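Local structure of plantazolicin methyltransferase BamL (Bacillus amyloliquefaciens subsp. plantarum, 5DLY) at residues A16-W19 / F20-E24; S38-R41 / S42-E46; T172-S175 / R176-A180; L182-Q185 / Y186-S189. The protein probably transfers methyl groups from S-adenosyl-L-methionine to the N-terminal amine of desmethylplantazolicin, a late step in the making of the antibiotic plantazolicin. All blocks are in the same frame, centred on the assembly; numbering follows the deposited sequence.

Contact 1: residues A16-W19 / F20-E24. With SAH (S-adenosyl-L-homocysteine), chain C; 5D7 (prop-2-en-1-yl 2-[(1S)-1-amino-4-carbamimidamidobutyl]-1,3-thiazole-4-carboxylate), chain B.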
loop_
_atom_site.group_PDB
_atom_site.type_symbol
_atom_site.label_atom_id
_atom_site.label_comp_id
_atom_site.label_asym_id
_atom_site.label_seq_id
_atom_site.Cartn_x
_atom_site.Cartn_y
_atom_site.Cartn_z
ATOM N N ALA A 16 -14.245 3.342 8.658
ATOM C CA ALA A 16 -13.736 3.236 7.283
ATOM C C ALA A 16 -13.790 1.785 6.799
ATOM O O ALA A 16 -14.111 1.509 5.641
ATOM C CB ALA A 16 -12.316 3.773 7.195
ATOM N N GLN A 17 -13.482 0.863 7.707
ATOM C CA GLN A 17 -13.442 -0.556 7.386
ATOM C C GLN A 17 -14.835 -1.161 7.131
ATOM O O GLN A 17 -14.940 -2.178 6.445
ATOM C CB GLN A 17 -12.633 -1.326 8.451
ATOM C CG GLN A 17 -12.686 -2.850 8.365
ATOM C CD GLN A 17 -12.153 -3.427 7.069
ATOM O OE1 GLN A 17 -11.453 -2.762 6.291
ATOM N NE2 GLN A 17 -12.495 -4.686 6.819
ATOM N N THR A 18 -15.900 -0.521 7.628
ATOM C CA THR A 18 -17.255 -0.990 7.284
ATOM C C THR A 18 -17.507 -1.028 5.772
ATOM O O THR A 18 -18.303 -1.834 5.292
ATOM C CB THR A 18 -18.390 -0.199 7.981
ATOM O OG1 THR A 18 -18.405 1.159 7.522
ATOM C CG2 THR A 18 -18.241 -0.251 9.491
ATOM N N TRP A 19 -16.799 -0.187 5.017
ATOM C CA TRP A 19 -16.937 -0.161 3.563
ATOM C C TRP A 19 -16.338 -1.383 2.844
ATOM O O TRP A 19 -16.496 -1.537 1.637
ATOM C CB TRP A 19 -16.382 1.165 3.014
ATOM C CG TRP A 19 -17.229 2.320 3.432
ATOM C CD1 TRP A 19 -17.082 3.082 4.553
ATOM C CD2 TRP A 19 -18.391 2.816 2.753
ATOM N NE1 TRP A 19 -18.079 4.041 4.607
ATOM C CE2 TRP A 19 -18.889 3.897 3.512
ATOM C CE3 TRP A 19 -19.047 2.462 1.563
ATOM C CZ2 TRP A 19 -20.027 4.628 3.124
ATOM C CZ3 TRP A 19 -20.175 3.182 1.181
ATOM C CH2 TRP A 19 -20.648 4.258 1.960
ATOM N N PHE A 20 -15.683 -2.262 3.608
ATOM C CA PHE A 20 -15.088 -3.476 3.060
ATOM C C PHE A 20 -15.633 -4.748 3.696
ATOM O O PHE A 20 -15.315 -5.847 3.243
ATOM C CB PHE A 20 -13.557 -3.396 3.131
ATOM C CG PHE A 20 -13.019 -2.240 2.355
ATOM C CD1 PHE A 20 -12.834 -2.348 0.980
ATOM C CD2 PHE A 20 -12.785 -1.017 2.977
ATOM C CE1 PHE A 20 -12.389 -1.268 0.239
ATOM C CE2 PHE A 20 -12.330 0.065 2.238
ATOM C CZ PHE A 20 -12.134 -0.061 0.871
ATOM N N SER A 21 -16.488 -4.587 4.703
ATOM C CA SER A 21 -17.032 -5.723 5.459
ATOM C C SER A 21 -18.563 -5.825 5.411
ATOM O O SER A 21 -19.135 -6.811 5.888
ATOM C CB SER A 21 -16.548 -5.673 6.914
ATOM O OG SER A 21 -17.029 -4.519 7.582
ATOM N N HIS A 22 -19.217 -4.809 4.855
ATOM C CA HIS A 22 -20.675 -4.803 4.707
ATOM C C HIS A 22 -21.054 -5.060 3.248
ATOM O O HIS A 22 -20.451 -4.478 2.345
ATOM C CB HIS A 22 -21.262 -3.478 5.197
ATOM C CG HIS A 22 -21.357 -3.377 6.688
ATOM N ND1 HIS A 22 -20.263 -3.137 7.491
ATOM C CD2 HIS A 22 -22.419 -3.486 7.523
ATOM C CE1 HIS A 22 -20.646 -3.103 8.756
ATOM N NE2 HIS A 22 -21.950 -3.308 8.802
ATOM N N PRO A 23 -22.047 -5.942 3.011
ATOM C CA PRO A 23 -22.364 -6.393 1.651
ATOM C C PRO A 23 -22.677 -5.257 0.675
ATOM O O PRO A 23 -22.123 -5.225 -0.426
ATOM C CB PRO A 23 -23.600 -7.289 1.847
ATOM C CG PRO A 23 -24.138 -6.933 3.195
ATOM C CD PRO A 23 -22.934 -6.570 4.008
ATOM N N GLU A 24 -23.551 -4.342 1.086
ATOM C CA GLU A 24 -23.978 -3.233 0.235
ATOM C C GLU A 24 -22.864 -2.196 0.058
ATOM O O GLU A 24 -22.595 -1.746 -1.059
ATOM C CB GLU A 24 -25.280 -2.597 0.762
ATOM C CG GLU A 24 -25.178 -1.798 2.066
ATOM C CD GLU A 24 -24.773 -2.627 3.283
ATOM O OE1 GLU A 24 -25.240 -3.780 3.429
ATOM O OE2 GLU A 24 -23.985 -2.113 4.106
HETATM N N SAH C . -4.224 -3.333 -1.469
HETATM C CA SAH C . -5.532 -3.115 -2.168
HETATM C CB SAH C . -6.522 -2.451 -1.216
HETATM C CG SAH C . -7.916 -3.063 -1.375
HETATM S SD SAH C . -9.152 -2.161 -0.478
HETATM C C SAH C . -5.330 -2.234 -3.370
HETATM O O SAH C . -4.207 -1.949 -3.768
HETATM O OXT SAH C . -6.285 -1.761 -3.986
HETATM C "C5'" SAH C . -8.678 -2.420 1.208
HETATM C "C4'" SAH C . -8.517 -3.891 1.571
HETATM O "O4'" SAH C . -7.926 -3.994 2.875
HETATM C "C3'" SAH C . -9.853 -4.627 1.658
HETATM O "O3'" SAH C . -9.851 -5.761 0.769
HETATM C "C2'" SAH C . -9.976 -5.027 3.123
HETATM O "O2'" SAH C . -10.652 -6.265 3.361
HETATM C "C1'" SAH C . -8.514 -5.110 3.529
HETATM N N9 SAH C . -8.257 -5.029 4.985
HETATM C C8 SAH C . -8.761 -4.124 5.851
HETATM N N7 SAH C . -8.308 -4.354 7.103
HETATM C C5 SAH C . -7.489 -5.417 7.040
HETATM C C6 SAH C . -6.689 -6.174 8.013
HETATM N N6 SAH C . -6.687 -5.790 9.303
HETATM N N1 SAH C . -5.963 -7.227 7.554
HETATM C C2 SAH C . -5.987 -7.586 6.253
HETATM N N3 SAH C . -6.699 -6.934 5.297
HETATM C C4 SAH C . -7.463 -5.865 5.645
HETATM O O9 5D7 B . -6.535 5.922 -3.508
HETATM C C6 5D7 B . -7.657 6.366 -3.316
HETATM O O7 5D7 B . -8.067 7.623 -3.891
HETATM C C8 5D7 B . -7.151 8.463 -4.598
HETATM C C2 5D7 B . -8.655 5.624 -2.510
HETATM N N3 5D7 B . -8.449 4.342 -2.104
HETATM C C4 5D7 B . -9.448 3.801 -1.391
HETATM S S5 5D7 B . -10.725 4.966 -1.246
HETATM C C1 5D7 B . -9.889 6.180 -2.143
HETATM C CA 5D7 B . -9.586 2.455 -0.797
HETATM N N 5D7 B . -8.487 1.638 -1.296
HETATM C CB 5D7 B . -9.579 2.499 0.738
HETATM C CG 5D7 B . -8.541 3.430 1.377
HETATM C CD 5D7 B . -8.138 2.869 2.732
HETATM N NE 5D7 B . -7.260 3.820 3.400
HETATM C CZ 5D7 B . -7.591 4.851 4.181
HETATM N NH2 5D7 B . -6.688 5.580 4.675
HETATM N NH1 5D7 B . -8.810 5.094 4.451
HETATM C C3 5D7 B . -7.877 9.720 -5.003
HETATM C C5 5D7 B . -7.594 10.335 -6.134
#
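Backbone hydrogen bonds turn the chain between Gln17 and His22. Phe20 N donates to Gln17 O at 2.9 Å, from 53° above the carbonyl plane. Thr18 O accepts from His22 N at 3.1 Å and, weakly, from Ser21 N and His22 ND1. The imidazole therefore presents its edge to this carbonyl, while ND1 also lies 3.5 Å from Thr18 CB, the two side chains running side by side. Ser21 OG adds a weak bond to Gln17 O.

An i to i+3 bond with weak ones after it indicates a fraying turn near the end of helix 10-21, which covers the cofactor and substrate pockets of a Rossmann-like methyltransferase domain.

The apolar and ligand contacts centre on Phe20. Its ring lies between Trp19 O over one face and C5' of S-adenosylhomocysteine over the other; C5' is 4.0 Å above the Phe20 ring plane, offset toward the rim. Phe20 CE1 comes within 3.4 Å of the thioether SD, and Phe20 CZ within 3.6 Å of CB of the thiazole ligand. The Gln17 chain leaves with CG opposite N (chi1 171°) and bends at chi2, bringing OE1 to 3.0 Å from adenine C8, a close carbon-oxygen contact; OE1 has no hydrogen-bond partner in the model.

Contact 2: residues S38-R41 / S42-E46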
loop_
_atom_site.group_PDB
_atom_site.type_symbol
_atom_site.label_atom_id
_atom_site.label_comp_id
_atom_site.label_asym_id
_atom_site.label_seq_id
_atom_site.Cartn_x
_atom_site.Cartn_y
_atom_site.Cartn_z
ATOM N N SER A 38 -7.240 1.942 -9.963
ATOM C CA SER A 38 -6.582 0.836 -10.663
ATOM C C SER A 38 -5.312 1.262 -11.397
ATOM O O SER A 38 -4.345 0.515 -11.400
ATOM C CB SER A 38 -7.540 0.101 -11.603
ATOM O OG SER A 38 -8.075 0.973 -12.573
ATOM N N SER A 39 -5.295 2.455 -11.999
ATOM C CA SER A 39 -4.130 2.855 -12.791
ATOM C C SER A 39 -2.895 3.161 -11.945
ATOM O O SER A 39 -1.769 3.030 -12.426
ATOM C CB SER A 39 -4.443 4.009 -13.760
ATOM O OG SER A 39 -4.704 5.226 -13.082
ATOM N N ILE A 40 -3.103 3.562 -10.691
ATOM C CA ILE A 40 -1.972 3.822 -9.791
ATOM C C ILE A 40 -1.330 2.516 -9.300
ATOM O O ILE A 40 -0.180 2.508 -8.868
ATOM C CB ILE A 40 -2.351 4.765 -8.620
ATOM C CG1 ILE A 40 -1.114 5.445 -8.013
ATOM C CG2 ILE A 40 -3.122 4.027 -7.540
ATOM C CD1 ILE A 40 -0.554 6.596 -8.823
ATOM N N ARG A 41 -2.073 1.412 -9.371
ATOM C CA ARG A 41 -1.558 0.113 -8.935
ATOM C C ARG A 41 -0.216 -0.236 -9.595
ATOM O O ARG A 41 0.767 -0.520 -8.902
ATOM C CB ARG A 41 -2.600 -0.976 -9.213
ATOM C CG ARG A 41 -2.674 -2.061 -8.164
ATOM C CD ARG A 41 -4.115 -2.526 -7.963
ATOM N NE ARG A 41 -4.757 -2.916 -9.218
ATOM C CZ ARG A 41 -6.072 -2.941 -9.437
ATOM N NH1 ARG A 41 -6.936 -2.589 -8.491
ATOM N NH2 ARG A 41 -6.528 -3.319 -10.621
ATOM N N SER A 42 -0.164 -0.202 -10.928
ATOM C CA SER A 42 1.069 -0.543 -11.631
ATOM C C SER A 42 2.184 0.451 -11.338
ATOM O O SER A 42 3.353 0.072 -11.302
ATOM C CB SER A 42 0.864 -0.661 -13.144
ATOM O OG SER A 42 0.488 0.578 -13.717
ATOM N N ILE A 43 1.831 1.721 -11.159
ATOM C CA ILE A 43 2.840 2.721 -10.808
ATOM C C ILE A 43 3.463 2.448 -9.436
ATOM O O ILE A 43 4.690 2.458 -9.287
ATOM C CB ILE A 43 2.289 4.146 -10.939
ATOM C CG1 ILE A 43 2.004 4.417 -12.410
ATOM C CG2 ILE A 43 3.263 5.175 -10.370
ATOM C CD1 ILE A 43 1.103 5.604 -12.639
ATOM N N SER A 44 2.626 2.157 -8.445
ATOM C CA SER A 44 3.135 1.812 -7.126
ATOM C C SER A 44 3.986 0.548 -7.131
ATOM O O SER A 44 5.028 0.514 -6.478
ATOM C CB SER A 44 1.993 1.678 -6.134
ATOM O OG SER A 44 1.331 2.918 -5.990
ATOM N N ILE A 45 3.546 -0.472 -7.873
ATOM C CA ILE A 45 4.300 -1.730 -7.969
ATOM C C ILE A 45 5.655 -1.502 -8.647
ATOM O O ILE A 45 6.695 -1.919 -8.132
ATOM C CB ILE A 45 3.507 -2.827 -8.718
ATOM C CG1 ILE A 45 2.234 -3.207 -7.941
ATOM C CG2 ILE A 45 4.401 -4.037 -8.986
ATOM C CD1 ILE A 45 1.209 -3.974 -8.766
ATOM N N GLU A 46 5.649 -0.817 -9.791
ATOM C CA GLU A 46 6.909 -0.581 -10.490
ATOM C C GLU A 46 7.848 0.324 -9.697
ATOM O O GLU A 46 9.073 0.253 -9.858
ATOM C CB GLU A 46 6.681 -0.040 -11.910
ATOM C CG GLU A 46 5.962 -1.008 -12.853
ATOM C CD GLU A 46 6.688 -2.335 -13.076
ATOM O OE1 GLU A 46 7.897 -2.437 -12.806
ATOM O OE2 GLU A 46 6.033 -3.298 -13.529
HETATM O O HOH W 1 -2.311 -0.255 -12.914
#
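Ser44 N to Ile40 O (2.9 Å, N-H...O angle 171°) and Ile45 N to Arg41 O are alpha-helical i to i+4 bonds, but two residues earlier the ladder is interrupted. Ser38 O lies 4.3 Å from Ser42 N, too far for a direct bond, and a water fills the break: it accepts from Ser42 N at 2.9 Å, donates to Ser38 O at 2.6 Å, and makes a weaker bond to Ser39 O. The insertion lies just after a kink, where the N atoms of Ser39 and Ile40 have no bond to the turn before.

The side chains divide between the faces of the helix. Ile40 and Ile43 meet end to end, CD1 to CD1 at 4.3 Å; Ile40 reaches this position with CG1 anti to the backbone N (chi1 -159°). The CG1 of Ile45 lies 3.2 Å from Arg41 O, a close carbon-oxygen contact beside the Ile45 N bond. Arg41 bends at chi2 and chi3, folding back along the helix until Ser38 CA lies over the centre of one face of its guanidinium, 3.9 Å above the plane. Its NH1 has a long, weak ion pair with Glu34, and its side chain comes within about 4 Å of S-adenosylhomocysteine.

Ile40 and Ser44 pack on His130 of the strand 124-130, while Ile43 faces Leu241 of helix 235-241. A kinked helix with a water inserted in its hydrogen-bond ladder, lying between the central sheet and the helices beyond, thus forms this part of the long helix 23-56 beside the ligand pocket of the Rossmann-like fold.

Contact 3: residues T172-S175 / R176-A180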
loop_
_atom_site.group_PDB
_atom_site.type_symbol
_atom_site.label_atom_id
_atom_site.label_comp_id
_atom_site.label_asym_id
_atom_site.label_seq_id
_atom_site.Cartn_x
_atom_site.Cartn_y
_atom_site.Cartn_z
ATOM N N THR A 172 -13.813 13.192 -7.122
ATOM C CA THR A 172 -14.005 12.013 -7.968
ATOM C C THR A 172 -15.221 11.161 -7.589
ATOM O O THR A 172 -15.533 10.183 -8.271
ATOM C CB THR A 172 -12.753 11.131 -7.977
ATOM O OG1 THR A 172 -12.287 10.967 -6.633
ATOM C CG2 THR A 172 -11.663 11.785 -8.820
ATOM N N ALA A 173 -15.909 11.538 -6.513
ATOM C CA ALA A 173 -17.152 10.867 -6.137
ATOM C C ALA A 173 -18.218 11.203 -7.178
ATOM O O ALA A 173 -18.307 12.344 -7.633
ATOM C CB ALA A 173 -17.595 11.300 -4.748
ATOM N N GLN A 174 -19.008 10.204 -7.563
ATOM C CA GLN A 174 -20.024 10.377 -8.608
ATOM C C GLN A 174 -21.432 10.124 -8.065
ATOM O O GLN A 174 -22.418 10.224 -8.793
ATOM C CB GLN A 174 -19.731 9.457 -9.802
ATOM C CG GLN A 174 -18.388 9.715 -10.481
ATOM C CD GLN A 174 -18.153 8.857 -11.715
ATOM O OE1 GLN A 174 -18.901 7.915 -11.993
ATOM N NE2 GLN A 174 -17.098 9.181 -12.462
ATOM N N SER A 175 -21.515 9.810 -6.778
ATOM C CA SER A 175 -22.792 9.553 -6.109
ATOM C C SER A 175 -22.712 9.927 -4.634
ATOM O O SER A 175 -21.625 10.097 -4.083
ATOM C CB SER A 175 -23.183 8.081 -6.259
ATOM O OG SER A 175 -22.330 7.255 -5.484
ATOM N N ARG A 176 -23.869 10.040 -3.986
ATOM C CA ARG A 176 -23.903 10.343 -2.561
ATOM C C ARG A 176 -23.255 9.220 -1.747
ATOM O O ARG A 176 -22.606 9.488 -0.736
ATOM C CB ARG A 176 -25.345 10.598 -2.103
ATOM C CG ARG A 176 -25.513 11.059 -0.665
ATOM C CD ARG A 176 -26.933 10.809 -0.169
ATOM N NE ARG A 176 -27.213 9.387 0.048
ATOM C CZ ARG A 176 -27.578 8.529 -0.905
ATOM N NH1 ARG A 176 -27.704 8.930 -2.166
ATOM N NH2 ARG A 176 -27.805 7.260 -0.603
ATOM N N GLU A 177 -23.407 7.975 -2.207
ATOM C CA GLU A 177 -22.774 6.826 -1.548
ATOM C C GLU A 177 -21.241 6.903 -1.642
ATOM O O GLU A 177 -20.548 6.716 -0.637
ATOM C CB GLU A 177 -23.295 5.500 -2.115
ATOM C CG GLU A 177 -24.763 5.214 -1.819
ATOM C CD GLU A 177 -25.717 5.803 -2.849
ATOM O OE1 GLU A 177 -25.271 6.466 -3.812
ATOM O OE2 GLU A 177 -26.940 5.598 -2.695
ATOM N N GLU A 178 -20.719 7.196 -2.832
ATOM C CA GLU A 178 -19.265 7.409 -2.999
ATOM C C GLU A 178 -18.734 8.577 -2.167
ATOM O O GLU A 178 -17.634 8.510 -1.611
ATOM C CB GLU A 178 -18.892 7.586 -4.474
ATOM C CG GLU A 178 -18.972 6.292 -5.264
ATOM C CD GLU A 178 -18.549 6.429 -6.719
ATOM O OE1 GLU A 178 -18.149 7.532 -7.160
ATOM O OE2 GLU A 178 -18.616 5.413 -7.436
ATOM N N GLU A 179 -19.513 9.654 -2.084
ATOM C CA GLU A 179 -19.142 10.785 -1.238
ATOM C C GLU A 179 -19.019 10.372 0.234
ATOM O O GLU A 179 -18.041 10.710 0.893
ATOM C CB GLU A 179 -20.151 11.933 -1.402
ATOM C CG GLU A 179 -19.894 13.121 -0.491
ATOM C CD GLU A 179 -20.937 14.208 -0.647
ATOM O OE1 GLU A 179 -22.083 14.005 -0.198
ATOM O OE2 GLU A 179 -20.605 15.273 -1.205
ATOM N N ALA A 180 -20.018 9.639 0.731
ATOM C CA ALA A 180 -20.017 9.115 2.097
ATOM C C ALA A 180 -18.829 8.190 2.342
ATOM O O ALA A 180 -18.152 8.291 3.361
ATOM C CB ALA A 180 -21.327 8.392 2.385
#
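Ser175 OG accepts from Glu178 N at 3.1 Å with a nearly straight N-H...O angle of 170°, satisfying an amide at the start of helix 176-187. Lying between the backbone N and the carbonyl carbon (chi1 70°), the hydroxyl is turned toward that first turn; it also makes a weak bond to Glu177 OE1. Glu177 OE2 is engaged too, in a salt bridge with Arg176 NH2 at 2.8 Å from above the carboxylate plane. Glu179 N closes the first alpha-helical bond onto Ser175 O at 2.9 Å.

A second link runs back from the helix. The extended Glu178 side chain takes Gln174 N on OE1 at 2.8 Å, met on the anti side of the carboxylate and 33° out of its plane. Ala173 packs on the first turn, its CB 3.9 Å from Glu178 CB and 3.7 Å from Glu179 N.

Outside this first shell, Arg35 of helix 23-56 forms a salt bridge with Glu178 OE1, so the same oxygen serves an amide and a guanidinium, which would be expected to stabilise the carboxylate's charge. Thr172 OG1 bonds to Tyr32 OH, tying the incoming loop to helix 23-56. The pattern is a serine N-cap, with Glu178 bonded to Gln174 N one residue before it rather than completing a capping box.

Contact 4: residues L182-Q185 / Y186-S189. With 5D7 (prop-2-en-1-yl 2-[(1S)-1-amino-4-carbamimidamidobutyl]-1,3-thiazole-4-carboxylate), chain B.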
loop_
_atom_site.group_PDB
_atom_site.type_symbol
_atom_site.label_atom_id
_atom_site.label_comp_id
_atom_site.label_asym_id
_atom_site.label_seq_id
_atom_site.Cartn_x
_atom_site.Cartn_y
_atom_site.Cartn_z
ATOM N N LEU A 182 -15.903 8.142 0.645
ATOM C CA LEU A 182 -14.644 8.892 0.661
ATOM C C LEU A 182 -14.455 9.715 1.933
ATOM O O LEU A 182 -13.346 9.782 2.469
ATOM C CB LEU A 182 -14.510 9.772 -0.587
ATOM C CG LEU A 182 -14.327 9.028 -1.917
ATOM C CD1 LEU A 182 -14.233 10.036 -3.053
ATOM C CD2 LEU A 182 -13.117 8.098 -1.904
ATOM N N LYS A 183 -15.532 10.335 2.419
ATOM C CA LYS A 183 -15.460 11.074 3.683
ATOM C C LYS A 183 -14.968 10.163 4.809
ATOM O O LYS A 183 -14.055 10.532 5.556
ATOM C CB LYS A 183 -16.814 11.688 4.061
ATOM C CG LYS A 183 -17.195 12.946 3.297
ATOM C CD LYS A 183 -18.463 13.530 3.903
ATOM C CE LYS A 183 -19.165 14.482 2.954
ATOM N NZ LYS A 183 -20.582 14.679 3.384
ATOM N N ASP A 184 -15.582 8.984 4.937
ATOM C CA ASP A 184 -15.148 8.003 5.931
ATOM C C ASP A 184 -13.695 7.555 5.718
ATOM O O ASP A 184 -12.938 7.422 6.685
ATOM C CB ASP A 184 -16.068 6.784 5.945
ATOM C CG ASP A 184 -17.382 7.035 6.666
ATOM O OD1 ASP A 184 -17.540 8.089 7.331
ATOM O OD2 ASP A 184 -18.248 6.149 6.580
ATOM N N GLN A 185 -13.303 7.349 4.462
ATOM C CA GLN A 185 -11.927 6.919 4.171
ATOM C C GLN A 185 -10.900 7.984 4.573
ATOM O O GLN A 185 -9.899 7.674 5.226
ATOM C CB GLN A 185 -11.747 6.513 2.701
ATOM C CG GLN A 185 -12.588 5.328 2.234
ATOM C CD GLN A 185 -12.579 4.160 3.214
ATOM O OE1 GLN A 185 -13.630 3.689 3.666
ATOM N NE2 GLN A 185 -11.393 3.698 3.557
ATOM N N TYR A 186 -11.131 9.234 4.170
ATOM C CA TYR A 186 -10.205 10.312 4.518
ATOM C C TYR A 186 -10.154 10.614 6.010
ATOM O O TYR A 186 -9.081 10.888 6.536
ATOM C CB TYR A 186 -10.467 11.586 3.700
ATOM C CG TYR A 186 -9.949 11.490 2.282
ATOM C CD1 TYR A 186 -8.619 11.796 1.976
ATOM C CD2 TYR A 186 -10.786 11.074 1.243
ATOM C CE1 TYR A 186 -8.146 11.701 0.671
ATOM C CE2 TYR A 186 -10.320 10.964 -0.058
ATOM C CZ TYR A 186 -9.003 11.275 -0.339
ATOM O OH TYR A 186 -8.562 11.164 -1.637
ATOM N N ARG A 187 -11.302 10.538 6.690
ATOM C CA ARG A 187 -11.361 10.782 8.135
ATOM C C ARG A 187 -10.524 9.761 8.921
ATOM O O ARG A 187 -9.961 10.085 9.968
ATOM C CB ARG A 187 -12.816 10.766 8.628
ATOM C CG ARG A 187 -13.040 11.503 9.946
ATOM C CD ARG A 187 -14.421 11.254 10.554
ATOM N NE ARG A 187 -15.522 11.540 9.629
ATOM C CZ ARG A 187 -16.325 10.615 9.104
ATOM N NH1 ARG A 187 -16.170 9.334 9.427
ATOM N NH2 ARG A 187 -17.292 10.970 8.266
ATOM N N ALA A 188 -10.424 8.540 8.393
ATOM C CA ALA A 188 -9.636 7.482 9.027
ATOM C C ALA A 188 -8.143 7.601 8.740
ATOM O O ALA A 188 -7.333 6.909 9.360
ATOM C CB ALA A 188 -10.138 6.116 8.582
ATOM N N SER A 189 -7.778 8.469 7.803
ATOM C CA SER A 189 -6.391 8.535 7.328
ATOM C C SER A 189 -5.474 9.318 8.260
ATOM O O SER A 189 -5.938 10.100 9.095
ATOM C CB SER A 189 -6.342 9.163 5.934
ATOM O OG SER A 189 -7.234 8.489 5.061
HETATM O O9 5D7 B . -6.535 5.922 -3.508
HETATM C C6 5D7 B . -7.657 6.366 -3.316
HETATM O O7 5D7 B . -8.067 7.623 -3.891
HETATM C C8 5D7 B . -7.151 8.463 -4.598
HETATM C C2 5D7 B . -8.655 5.624 -2.510
HETATM N N3 5D7 B . -8.449 4.342 -2.104
HETATM C C4 5D7 B . -9.448 3.801 -1.391
HETATM S S5 5D7 B . -10.725 4.966 -1.246
HETATM C C1 5D7 B . -9.889 6.180 -2.143
HETATM C CA 5D7 B . -9.586 2.455 -0.797
HETATM N N 5D7 B . -8.487 1.638 -1.296
HETATM C CB 5D7 B . -9.579 2.499 0.738
HETATM C CG 5D7 B . -8.541 3.430 1.377
HETATM C CD 5D7 B . -8.138 2.869 2.732
HETATM N NE 5D7 B . -7.260 3.820 3.400
HETATM C CZ 5D7 B . -7.591 4.851 4.181
HETATM N NH2 5D7 B . -6.688 5.580 4.675
HETATM N NH1 5D7 B . -8.810 5.094 4.451
HETATM C C3 5D7 B . -7.877 9.720 -5.003
HETATM C C5 5D7 B . -7.594 10.335 -6.134
#
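Gln185 O is shared by Ser189 and the substrate analogue: Ser189 OG donates to it at 2.8 Å and NH1 of the ligand guanidinium at 2.9 Å, with a weak third bond from Ala188 N. Ser189 OG in turn accepts from ligand NH2 at 3.0 Å. With OG anti to its carbonyl carbon (chi1 -53°), Ser189 presents its hydroxyl to both groups, and the ligand guanidinium is gripped at two nitrogens.

The tight part continues along the buried side. Tyr186 N bonds to Leu182 O with an N-H...O angle of 174°, and the same carbonyl lies at the edge of the Tyr186 ring, 3.1 Å from CD2. Leu182 CD2 packs 3.8 Å from C1 of the thiazole, while Tyr186 OH is near the allyl end of the ligand.

On the solvent side stands exposed Arg187, which bends at chi3 and gives Asp184 OD1 a salt bridge, NH1 at 2.8 Å and NH2 weakly; the carboxylate and guanidinium planes stand 70° apart, and Lys183 O lies over one guanidinium face. Its bond ends on a buried carboxylate whose other oxygen, OD2, is held by Trp19 NE1 and Gln15 NE2 of helix 10-21. Near the C-terminal end of helix 176-187, where carbonyls point past the last turn and have no further helical amides to meet, carbonyl and hydroxyl acceptors here form a guanidinium-recognition site in the substrate pocket.

How the contacts relate
Along the chain the contacts come in series, 1 to 4. Contacts 3 and 4 occupy the two ends of helix 176-187, their centres about 12 Å apart. Contact 1, at the junction of helices 10-21 and 23-56, leans on both: Trp19 CH2 lies 3.6 Å from Glu177 O, and Ala16 CB lies 3.5 Å from Ala188 CB. Contact 2 stands apart farther along helix 23-56, its centre about 21 to 24 Å from the centres of the others and touching none of them. Contact 1 reaches both ligands and contact 4 the substrate analogue, consistent with N-terminal helices and helix 176-187 together enclosing the ligands against the Rossmann-like sheet.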